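Side-chain contacts in insect group II chitinase (Ostrinia furnacalis, PDB 5Y2A), which probably hydrolyses the beta-1,4 linkages of chitin in insects, through a catalytic domain of glycoside hydrolase family 18: residues E46-S51 / V105-D110; S92-V95 / S99-R102; V298-G303 / F319-M324; C355-A360 / P377-H382. One frame throughout, in Å; residues are numbered along the deposited sequence.

Contact 1. Residues E46-S51 / V105-D110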
loop_
_atom_site.group_PDB
_atom_site.type_symbol
_atom_site.label_atom_id
_atom_site.label_comp_id
_atom_site.label_asym_id
_atom_site.label_seq_id
_atom_site.Cartn_x
_atom_site.Cartn_y
_atom_site.Cartn_z
ATOM N N GLU A 46 -19.840 14.073 -6.673
ATOM C CA GLU A 46 -21.069 14.540 -6.052
ATOM C C GLU A 46 -20.870 15.058 -4.637
ATOM O O GLU A 46 -21.752 15.753 -4.121
ATOM C CB GLU A 46 -22.103 13.409 -6.036
ATOM C CG GLU A 46 -22.421 12.865 -7.419
ATOM C CD GLU A 46 -23.015 13.914 -8.340
ATOM O OE1 GLU A 46 -23.601 14.897 -7.832
ATOM O OE2 GLU A 46 -22.876 13.763 -9.576
ATOM N N LEU A 47 -19.740 14.736 -4.011
ATOM C CA LEU A 47 -19.447 15.132 -2.635
ATOM C C LEU A 47 -20.561 14.689 -1.685
ATOM O O LEU A 47 -21.062 15.463 -0.867
ATOM C CB LEU A 47 -19.204 16.639 -2.542
ATOM C CG LEU A 47 -18.085 17.212 -3.420
ATOM C CD1 LEU A 47 -17.978 18.713 -3.236
ATOM C CD2 LEU A 47 -16.742 16.538 -3.148
ATOM N N VAL A 48 -20.948 13.415 -1.805
ATOM C CA VAL A 48 -21.886 12.780 -0.888
ATOM C C VAL A 48 -21.345 11.407 -0.511
ATOM O O VAL A 48 -20.480 10.845 -1.187
ATOM C CB VAL A 48 -23.312 12.639 -1.467
ATOM C CG1 VAL A 48 -23.914 14.006 -1.793
ATOM C CG2 VAL A 48 -23.301 11.736 -2.685
ATOM N N ILE A 49 -21.883 10.867 0.586
ATOM C CA ILE A 49 -21.497 9.538 1.047
ATOM C C ILE A 49 -21.827 8.496 -0.010
ATOM O O ILE A 49 -22.899 8.526 -0.628
ATOM C CB ILE A 49 -22.215 9.207 2.367
ATOM C CG1 ILE A 49 -21.750 10.129 3.488
ATOM C CG2 ILE A 49 -22.030 7.735 2.730
ATOM C CD1 ILE A 49 -22.602 10.030 4.748
ATOM N N LYS A 50 -20.906 7.557 -0.215
ATOM C CA LYS A 50 -21.186 6.376 -1.020
ATOM C C LYS A 50 -20.463 5.184 -0.416
ATOM O O LYS A 50 -19.474 5.330 0.309
ATOM C CB LYS A 50 -20.773 6.561 -2.489
ATOM C CG LYS A 50 -19.278 6.454 -2.747
ATOM C CD LYS A 50 -18.975 6.380 -4.243
ATOM C CE LYS A 50 -17.487 6.549 -4.504
ATOM N NZ LYS A 50 -17.173 6.736 -5.949
ATOM N N SER A 51 -20.992 3.997 -0.699
ATOM C CA SER A 51 -20.340 2.774 -0.263
ATOM C C SER A 51 -19.008 2.618 -0.981
ATOM O O SER A 51 -18.891 2.901 -2.176
ATOM C CB SER A 51 -21.235 1.569 -0.544
ATOM O OG SER A 51 -20.508 0.357 -0.415
ATOM N N VAL A 105 -25.503 17.018 3.812
ATOM C CA VAL A 105 -26.267 16.737 5.026
ATOM C C VAL A 105 -27.593 16.068 4.687
ATOM O O VAL A 105 -27.994 15.083 5.319
ATOM C CB VAL A 105 -26.480 18.029 5.834
ATOM C CG1 VAL A 105 -27.482 17.796 6.958
ATOM C CG2 VAL A 105 -25.158 18.538 6.378
ATOM N N VAL A 106 -28.305 16.602 3.694
ATOM C CA VAL A 106 -29.592 16.021 3.309
ATOM C C VAL A 106 -29.409 14.584 2.829
ATOM O O VAL A 106 -30.153 13.678 3.221
ATOM C CB VAL A 106 -30.276 16.891 2.239
ATOM C CG1 VAL A 106 -31.435 16.135 1.613
ATOM C CG2 VAL A 106 -30.757 18.192 2.856
ATOM N N HIS A 107 -28.414 14.359 1.969
ATOM C CA HIS A 107 -28.180 13.017 1.445
ATOM C C HIS A 107 -27.724 12.059 2.543
ATOM O O HIS A 107 -28.125 10.889 2.559
ATOM C CB HIS A 107 -27.146 13.074 0.318
ATOM C CG HIS A 107 -26.735 11.729 -0.188
ATOM N ND1 HIS A 107 -25.758 10.969 0.422
ATOM C CD2 HIS A 107 -27.165 11.005 -1.248
ATOM C CE1 HIS A 107 -25.608 9.836 -0.239
ATOM N NE2 HIS A 107 -26.450 9.833 -1.258
ATOM N N ALA A 108 -26.883 12.535 3.463
ATOM C CA ALA A 108 -26.366 11.666 4.515
ATOM C C ALA A 108 -27.491 11.092 5.367
ATOM O O ALA A 108 -27.497 9.896 5.671
ATOM C CB ALA A 108 -25.371 12.433 5.386
ATOM N N VAL A 109 -28.467 11.923 5.739
ATOM C CA VAL A 109 -29.574 11.448 6.567
ATOM C C VAL A 109 -30.301 10.299 5.877
ATOM O O VAL A 109 -30.600 9.269 6.493
ATOM C CB VAL A 109 -30.531 12.606 6.901
ATOM C CG1 VAL A 109 -31.816 12.072 7.518
ATOM C CG2 VAL A 109 -29.852 13.591 7.842
ATOM N N ASP A 110 -30.591 10.459 4.585
ATOM C CA ASP A 110 -31.289 9.411 3.845
ATOM C C ASP A 110 -30.425 8.165 3.687
ATOM O O ASP A 110 -30.921 7.039 3.812
ATOM C CB ASP A 110 -31.720 9.942 2.480
ATOM C CG ASP A 110 -32.764 11.031 2.588
ATOM O OD1 ASP A 110 -33.569 10.985 3.543
ATOM O OD2 ASP A 110 -32.771 11.935 1.727
HETATM O O HOH W 1 -23.829 12.380 1.901
#
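V48 and I49 run past one turn of the helix that carries H107 and A108. The CA atoms of V48 and H107 are 6.7 Å apart, and those of I49 and A108 6.3 Å. No direct hydrogen bond joins the two segments. The imidazole of H107 does most of the touching. Its CG lies anti to the backbone N (chi1 174°), which carries the ring across to the loop. V48 sits over one face of this ring as a CH-pi contact, with its CB 3.7 Å from the ring centroid and 20° off the normal. CE1 of H107 comes within 3.0 Å of the carbonyl O of I49. A water bridges the two segments, 2.8 Å from H107 ND1, and accepts from I49 N. With an alanine here instead of H107, V48 would probably lose the ring beneath it and the water one of its partners. Deeper in, I49 CD1 packs on A108 CB at 3.7 Å. I49 also touches F104 and F111 of helix 98-115 and A40 of strand 34-42. The contact thus ties the short strand 49-51, paired antiparallel with strand 34-42, to an outer helix of the TIM barrel.

Contact 2. Residues S92-V95 / S99-R102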
loop_
_atom_site.group_PDB
_atom_site.type_symbol
_atom_site.label_atom_id
_atom_site.label_comp_id
_atom_site.label_asym_id
_atom_site.label_seq_id
_atom_site.Cartn_x
_atom_site.Cartn_y
_atom_site.Cartn_z
ATOM N N SER A 92 -12.046 19.011 1.472
ATOM C CA SER A 92 -11.900 20.463 1.555
ATOM C C SER A 92 -12.878 21.169 0.627
ATOM O O SER A 92 -13.444 22.212 0.983
ATOM C CB SER A 92 -10.468 20.867 1.216
ATOM O OG SER A 92 -10.278 22.262 1.383
ATOM N N ARG A 93 -13.089 20.618 -0.573
ATOM C CA ARG A 93 -14.058 21.210 -1.485
ATOM C C ARG A 93 -15.464 21.122 -0.914
ATOM O O ARG A 93 -16.280 22.024 -1.135
ATOM C CB ARG A 93 -13.985 20.530 -2.856
ATOM C CG ARG A 93 -12.668 20.779 -3.590
ATOM C CD ARG A 93 -12.720 20.337 -5.051
ATOM N NE ARG A 93 -12.764 18.889 -5.242
ATOM C CZ ARG A 93 -13.857 18.211 -5.568
ATOM N NH1 ARG A 93 -15.010 18.843 -5.730
ATOM N NH2 ARG A 93 -13.798 16.895 -5.733
ATOM N N LEU A 94 -15.760 20.058 -0.167
ATOM C CA LEU A 94 -17.071 19.929 0.461
ATOM C C LEU A 94 -17.270 20.981 1.548
ATOM O O LEU A 94 -18.238 21.751 1.514
ATOM C CB LEU A 94 -17.244 18.513 1.027
ATOM C CG LEU A 94 -18.382 18.287 2.026
ATOM C CD1 LEU A 94 -19.734 18.581 1.403
ATOM C CD2 LEU A 94 -18.348 16.858 2.581
ATOM N N VAL A 95 -16.365 21.031 2.533
ATOM C CA VAL A 95 -16.632 21.854 3.708
ATOM C C VAL A 95 -16.507 23.346 3.410
ATOM O O VAL A 95 -17.070 24.163 4.147
ATOM C CB VAL A 95 -15.719 21.464 4.890
ATOM C CG1 VAL A 95 -15.854 19.972 5.209
ATOM C CG2 VAL A 95 -14.265 21.851 4.633
ATOM N N SER A 99 -23.265 25.387 -0.336
ATOM C CA SER A 99 -24.286 24.580 -1.000
ATOM C C SER A 99 -23.926 23.100 -0.999
ATOM O O SER A 99 -24.820 22.245 -0.931
ATOM C CB SER A 99 -24.493 25.066 -2.438
ATOM O OG SER A 99 -25.187 26.301 -2.473
ATOM N N ALA A 100 -22.634 22.780 -1.087
ATOM C CA ALA A 100 -22.212 21.385 -1.046
ATOM C C ALA A 100 -22.471 20.770 0.324
ATOM O O ALA A 100 -22.928 19.625 0.420
ATOM C CB ALA A 100 -20.732 21.280 -1.417
ATOM N N ARG A 101 -22.192 21.517 1.396
ATOM C CA ARG A 101 -22.464 21.004 2.734
ATOM C C ARG A 101 -23.938 20.686 2.900
ATOM O O ARG A 101 -24.298 19.657 3.482
ATOM C CB ARG A 101 -22.017 22.010 3.795
ATOM C CG ARG A 101 -20.527 22.261 3.817
ATOM C CD ARG A 101 -20.091 22.809 5.160
ATOM N NE ARG A 101 -20.860 23.978 5.576
ATOM C CZ ARG A 101 -20.449 25.235 5.427
ATOM N NH1 ARG A 101 -19.273 25.490 4.871
ATOM N NH2 ARG A 101 -21.214 26.240 5.844
ATOM N N ARG A 102 -24.808 21.551 2.375
ATOM C CA ARG A 102 -26.244 21.337 2.508
ATOM C C ARG A 102 -26.681 20.079 1.769
ATOM O O ARG A 102 -27.440 19.262 2.304
ATOM C CB ARG A 102 -27.001 22.568 2.004
ATOM C CG ARG A 102 -28.500 22.416 2.061
ATOM C CD ARG A 102 -28.942 22.098 3.479
ATOM N NE ARG A 102 -30.378 21.855 3.572
ATOM C CZ ARG A 102 -30.977 21.320 4.632
ATOM N NH1 ARG A 102 -30.266 20.962 5.695
ATOM N NH2 ARG A 102 -32.290 21.136 4.627
#
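R101 reaches back to L94 and V95, where one helix ends shortly before the next begins. CB is set so that CG stands anti to the carbonyl carbon, beside the backbone N (chi1 -64°). R101 CG then lies 3.3 Å from the carbonyl O of L94. Next, R101 CD passes 3.5 Å from the carbonyl O of V95. R101 NE stays 4.1 Å from V95 O, too far to bond it, and is hydrogen-bonded elsewhere. The chain bends at chi3 (-53°), and this turns the guanidinium back toward the same oxygen. R101 NH1 finishes the path with a hydrogen bond of 2.7 Å to V95 O. That oxygen lies close to the guanidinium plane, at its edge, while the nitrogen is tilted 30° from the plane of the carbonyl. NH2 goes another way, to a salt bridge with E151 of helix 141-159.

L94 packs beside it: its CD1 lies 3.5 Å from the carbonyl O of A100 and 4.0 Å from A100 CB.

A leucine in place of R101 is likely to leave V95 O without this donor and E151 without this cationic partner. The chemistry is that of a helix end. Carbonyls in the last turn of helix 90-95 point past the helix, and here a buried cation answers one of them. The same cation is probably balanced by the carboxylate of E151, so one side chain joins three helices.

Contact 3. Residues V298-G303 / F319-M324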
loop_
_atom_site.group_PDB
_atom_site.type_symbol
_atom_site.label_atom_id
_atom_site.label_comp_id
_atom_site.label_asym_id
_atom_site.label_seq_id
_atom_site.Cartn_x
_atom_site.Cartn_y
_atom_site.Cartn_z
ATOM N N VAL A 298 10.065 -10.457 23.998
ATOM C CA VAL A 298 9.239 -9.343 24.443
ATOM C C VAL A 298 10.080 -8.428 25.319
ATOM O O VAL A 298 10.733 -8.887 26.264
ATOM C CB VAL A 298 7.998 -9.844 25.202
ATOM C CG1 VAL A 298 7.172 -8.669 25.706
ATOM C CG2 VAL A 298 7.168 -10.741 24.300
ATOM N N HIS A 299 10.063 -7.136 25.012
ATOM C CA HIS A 299 10.789 -6.130 25.772
ATOM C C HIS A 299 9.791 -5.185 26.421
ATOM O O HIS A 299 8.932 -4.621 25.736
ATOM C CB HIS A 299 11.751 -5.342 24.884
ATOM C CG HIS A 299 12.651 -6.204 24.056
ATOM N ND1 HIS A 299 13.994 -6.354 24.330
ATOM C CD2 HIS A 299 12.404 -6.962 22.962
ATOM C CE1 HIS A 299 14.534 -7.170 23.442
ATOM N NE2 HIS A 299 13.591 -7.554 22.602
ATOM N N ARG A 300 9.912 -5.005 27.732
ATOM C CA ARG A 300 8.990 -4.164 28.478
ATOM C C ARG A 300 9.696 -2.969 29.107
ATOM O O ARG A 300 10.907 -2.979 29.352
ATOM C CB ARG A 300 8.271 -4.956 29.573
ATOM C CG ARG A 300 7.381 -6.057 29.044
ATOM C CD ARG A 300 6.576 -6.683 30.169
ATOM N NE ARG A 300 5.621 -7.657 29.660
ATOM C CZ ARG A 300 4.383 -7.374 29.263
ATOM N NH1 ARG A 300 3.937 -6.134 29.323
ATOM N NH2 ARG A 300 3.592 -8.336 28.812
ATOM N N ASP A 301 8.903 -1.931 29.374
ATOM C CA ASP A 301 9.372 -0.732 30.049
ATOM C C ASP A 301 9.029 -0.830 31.530
ATOM O O ASP A 301 7.842 -0.757 31.884
ATOM C CB ASP A 301 8.735 0.510 29.432
ATOM C CG ASP A 301 9.040 1.774 30.211
ATOM O OD1 ASP A 301 10.038 1.806 30.964
ATOM O OD2 ASP A 301 8.269 2.740 30.072
ATOM N N PRO A 302 10.006 -1.005 32.425
ATOM C CA PRO A 302 9.678 -1.081 33.861
ATOM C C PRO A 302 8.964 0.151 34.385
ATOM O O PRO A 302 8.245 0.050 35.387
ATOM C CB PRO A 302 11.048 -1.254 34.533
ATOM C CG PRO A 302 11.963 -1.727 33.467
ATOM C CD PRO A 302 11.442 -1.198 32.162
ATOM N N GLY A 303 9.130 1.305 33.741
ATOM C CA GLY A 303 8.458 2.517 34.165
ATOM C C GLY A 303 7.008 2.623 33.755
ATOM O O GLY A 303 6.317 3.534 34.218
ATOM N N PHE A 319 3.633 -2.493 20.310
ATOM C CA PHE A 319 2.206 -2.792 20.389
ATOM C C PHE A 319 1.744 -2.638 21.831
ATOM O O PHE A 319 2.554 -2.597 22.762
ATOM C CB PHE A 319 1.922 -4.217 19.896
ATOM C CG PHE A 319 2.643 -5.279 20.689
ATOM C CD1 PHE A 319 3.981 -5.577 20.432
ATOM C CD2 PHE A 319 1.988 -5.975 21.697
ATOM C CE1 PHE A 319 4.649 -6.545 21.174
ATOM C CE2 PHE A 319 2.648 -6.949 22.433
ATOM C CZ PHE A 319 3.977 -7.233 22.169
ATOM N N ASP A 320 0.422 -2.581 22.007
ATOM C CA ASP A 320 -0.195 -2.646 23.325
ATOM C C ASP A 320 -0.640 -4.078 23.599
ATOM O O ASP A 320 -1.290 -4.704 22.753
ATOM C CB ASP A 320 -1.393 -1.697 23.436
ATOM C CG ASP A 320 -0.979 -0.255 23.625
ATOM O OD1 ASP A 320 0.226 -0.011 23.824
ATOM O OD2 ASP A 320 -1.853 0.638 23.579
ATOM N N ASP A 321 -0.297 -4.587 24.780
ATOM C CA ASP A 321 -0.750 -5.890 25.229
ATOM C C ASP A 321 -1.904 -5.706 26.212
ATOM O O ASP A 321 -2.402 -4.594 26.416
ATOM C CB ASP A 321 0.414 -6.680 25.850
ATOM C CG ASP A 321 0.850 -6.135 27.211
ATOM O OD1 ASP A 321 0.652 -4.936 27.494
ATOM O OD2 ASP A 321 1.421 -6.916 27.998
ATOM N N ASP A 322 -2.324 -6.813 26.838
ATOM C CA ASP A 322 -3.408 -6.769 27.818
ATOM C C ASP A 322 -3.148 -5.752 28.917
ATOM O O ASP A 322 -4.052 -5.012 29.314
ATOM C CB ASP A 322 -3.609 -8.152 28.437
ATOM C CG ASP A 322 -4.848 -8.826 27.941
ATOM O OD1 ASP A 322 -5.674 -8.122 27.329
ATOM O OD2 ASP A 322 -5.009 -10.044 28.164
ATOM N N PHE A 323 -1.910 -5.694 29.418
ATOM C CA PHE A 323 -1.616 -4.815 30.543
ATOM C C PHE A 323 -1.722 -3.349 30.148
ATOM O O PHE A 323 -2.220 -2.530 30.925
ATOM C CB PHE A 323 -0.229 -5.124 31.105
ATOM C CG PHE A 323 -0.163 -6.422 31.844
ATOM C CD1 PHE A 323 -0.592 -6.507 33.159
ATOM C CD2 PHE A 323 0.296 -7.568 31.216
ATOM C CE1 PHE A 323 -0.546 -7.709 33.840
ATOM C CE2 PHE A 323 0.345 -8.773 31.891
ATOM C CZ PHE A 323 -0.076 -8.841 33.210
ATOM N N MET A 324 -1.250 -2.989 28.954
ATOM C CA MET A 324 -1.366 -1.590 28.562
ATOM C C MET A 324 -2.789 -1.239 28.148
ATOM O O MET A 324 -3.242 -0.117 28.410
ATOM C CB MET A 324 -0.380 -1.245 27.443
ATOM C CG MET A 324 -0.383 0.248 27.092
ATOM S SD MET A 324 -0.117 1.322 28.529
ATOM C CE MET A 324 1.680 1.386 28.587
#
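R300 and D321 mark the closest backbone approach, yet their CA atoms are still 10.4 Å apart, so side chains must span the gap. R300 follows the short strand 297-299, and D321 comes right before helix 322-334. The arginine is extended from CG to NE and brings its guanidinium end-on to the carboxylate. The two side chains approach from opposite directions. NH1 and NH2 both bind a single oxygen, OD2 of D321, in a salt bridge. The NH2 bond is 2.7 Å and meets OD2 nearly along its C-O axis. The NH1 bond is 2.9 Å and more bent, at 137° at the hydrogen. OD2 stays in the guanidinium plane, but the carboxylate plane is turned 46° from it. The grip is therefore forked onto one atom and is not the paired, side-by-side form.

The other oxygen of D321 has a separate task. OD1 accepts from the backbone N of M324 at 3.1 Å, which makes D321 the N-cap of helix 322-334. Its CG is placed between the backbone N and the carbonyl carbon (chi1 72°), and from there the carboxylate serves both partners. F323 adds a looser touch, its CD2 lying 4.2 Å from R300 NH2.

The 298-303 segment probably belongs to the alpha+beta insertion found in many family 18 chitinases, and helix 322-334 leads back into the barrel. One buried aspartate thus splits its work: one oxygen caps the helix start, and the other probably has its charge balanced by R300.

Contact 4. Residues C355-A360 / P377-H382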
loop_
_atom_site.group_PDB
_atom_site.type_symbol
_atom_site.label_atom_id
_atom_site.label_comp_id
_atom_site.label_asym_id
_atom_site.label_seq_id
_atom_site.Cartn_x
_atom_site.Cartn_y
_atom_site.Cartn_z
ATOM N N CYS A 355 -3.390 -16.230 20.936
ATOM C CA CYS A 355 -2.780 -15.785 22.181
ATOM C C CYS A 355 -3.061 -16.700 23.367
ATOM O O CYS A 355 -2.381 -16.577 24.389
ATOM C CB CYS A 355 -3.229 -14.356 22.515
ATOM S SG CYS A 355 -3.048 -13.167 21.143
ATOM N N GLY A 356 -4.037 -17.597 23.268
ATOM C CA GLY A 356 -4.359 -18.457 24.392
ATOM C C GLY A 356 -4.924 -17.724 25.586
ATOM O O GLY A 356 -4.786 -18.197 26.718
ATOM N N CYS A 357 -5.579 -16.588 25.349
ATOM C CA CYS A 357 -6.097 -15.708 26.389
ATOM C C CYS A 357 -7.611 -15.551 26.296
ATOM O O CYS A 357 -8.166 -14.568 26.794
ATOM C CB CYS A 357 -5.412 -14.342 26.292
ATOM S SG CYS A 357 -5.654 -13.253 27.702
ATOM N N GLY A 358 -8.294 -16.496 25.661
ATOM C CA GLY A 358 -9.708 -16.355 25.394
ATOM C C GLY A 358 -9.954 -15.509 24.159
ATOM O O GLY A 358 -9.046 -14.917 23.573
ATOM N N LYS A 359 -11.217 -15.454 23.752
ATOM C CA LYS A 359 -11.584 -14.715 22.553
ATOM C C LYS A 359 -11.592 -13.215 22.827
ATOM O O LYS A 359 -12.090 -12.757 23.858
ATOM C CB LYS A 359 -12.947 -15.184 22.042
ATOM C CG LYS A 359 -12.970 -16.686 21.768
ATOM C CD LYS A 359 -13.928 -17.068 20.651
ATOM C CE LYS A 359 -15.352 -16.682 20.965
ATOM N NZ LYS A 359 -16.200 -16.741 19.743
ATOM N N ALA A 360 -11.020 -12.455 21.895
ATOM C CA ALA A 360 -10.960 -11.001 21.975
ATOM C C ALA A 360 -10.372 -10.502 23.304
ATOM O O ALA A 360 -11.012 -9.745 24.024
ATOM C CB ALA A 360 -12.341 -10.401 21.749
ATOM N N PRO A 377 -7.586 -12.416 34.376
ATOM C CA PRO A 377 -6.542 -11.390 34.482
ATOM C C PRO A 377 -5.867 -11.166 33.142
ATOM O O PRO A 377 -6.042 -11.969 32.210
ATOM C CB PRO A 377 -5.562 -11.992 35.503
ATOM C CG PRO A 377 -5.737 -13.463 35.347
ATOM C CD PRO A 377 -7.204 -13.657 35.077
ATOM N N PRO A 378 -5.100 -10.084 32.997
ATOM C CA PRO A 378 -4.361 -9.882 31.749
ATOM C C PRO A 378 -3.388 -11.025 31.546
ATOM O O PRO A 378 -2.773 -11.515 32.495
ATOM C CB PRO A 378 -3.629 -8.552 31.983
ATOM C CG PRO A 378 -4.460 -7.861 33.032
ATOM C CD PRO A 378 -4.826 -8.998 33.952
ATOM N N CYS A 379 -3.255 -11.455 30.298
ATOM C CA CYS A 379 -2.363 -12.557 29.982
ATOM C C CYS A 379 -0.966 -12.040 29.674
ATOM O O CYS A 379 -0.788 -10.961 29.102
ATOM C CB CYS A 379 -2.890 -13.369 28.804
ATOM S SG CYS A 379 -4.495 -14.100 29.127
ATOM N N ILE A 380 0.025 -12.828 30.067
ATOM C CA ILE A 380 1.419 -12.471 29.908
ATOM C C ILE A 380 1.923 -13.168 28.649
ATOM O O ILE A 380 1.971 -14.398 28.579
ATOM C CB ILE A 380 2.227 -12.853 31.150
ATOM C CG1 ILE A 380 1.612 -12.169 32.380
ATOM C CG2 ILE A 380 3.678 -12.453 30.999
ATOM C CD1 ILE A 380 1.022 -13.115 33.411
ATOM N N LEU A 381 2.248 -12.362 27.639
ATOM C CA LEU A 381 2.653 -12.874 26.339
ATOM C C LEU A 381 3.836 -13.838 26.441
ATOM O O LEU A 381 3.835 -14.920 25.837
ATOM C CB LEU A 381 3.015 -11.704 25.440
ATOM C CG LEU A 381 1.901 -11.132 24.592
ATOM C CD1 LEU A 381 2.541 -10.244 23.553
ATOM C CD2 LEU A 381 1.181 -12.287 23.964
ATOM N N HIS A 382 4.784 -13.453 27.187
ATOM C CA HIS A 382 6.016 -14.105 27.394
ATOM C C HIS A 382 5.832 -15.492 27.990
ATOM O O HIS A 382 6.615 -16.329 27.734
ATOM C CB HIS A 382 6.984 -13.216 28.232
ATOM C CG HIS A 382 6.555 -11.783 28.450
ATOM N ND1 HIS A 382 7.423 -10.859 28.951
ATOM C CD2 HIS A 382 5.374 -11.141 28.326
ATOM C CE1 HIS A 382 6.824 -9.708 29.091
ATOM N NE2 HIS A 382 5.569 -9.852 28.714
#
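A disulfide bond between C357 and C379 ties the loop before helix 361-371 to the segment that follows the helix. The CA atoms of the two cysteines are 6.1 Å apart, and both CB atoms point toward the opposite segment. C357 SG and C379 SG are joined at 2.0 Å. The CB-SG-SG-CB torsion is 86°, close to the relaxed right angle and right-handed in sense. C357 CB lies 3.0 Å from C379 SG, and C379 CB the same from C357 SG. C357 CB and C379 CB are 3.7 Å apart.

The two halves leave their backbones differently. C357 has SG anti to the backbone N (chi1 -167°), whereas C379 has SG beside the backbone N and anti to the carbonyl carbon. Both cysteines have a second conformer, so the exact torsions are less certain. The covalent bond is the main tie here. No hydrogen bond crosses between the segments.

Other ties hold the two loops in place. C355 forms a second disulfide, with C288 of helix 284-292. The backbone N of C379 gives a hydrogen bond to D322, and P378 rests against D322, F323 and R326 of helix 322-334. L381 packs on F319 and on C288.

The arrangement is a surface cross-link that closes a covalent loop that contains helix 361-371. It fastens the C-terminal segment to the body of the fold. Such bonds between loops are common in secreted proteins, in keeping with a chitinase that probably works outside the cell.

Contacts 1 and 2 share helix 98-115 and touch each other, since L47 packs on R93, L94 and A100. Contacts 3 and 4 are also neighbours: they touch through helix 322-334 and the C-terminal segment, with centres about 13 Å apart. The two pairs lie on opposite sides of the chain's centre; the centres of contacts 1 and 3 are about 42 Å apart. Contact 2 is buried, contacts 1 and 3 are partly buried, and contact 4 is at the surface. The chemistry differs with place. A ring face and a water serve the barrel's outer layer, and an arginine answers a helix end. Toward the C-terminus a salt bridge and a disulfide take over.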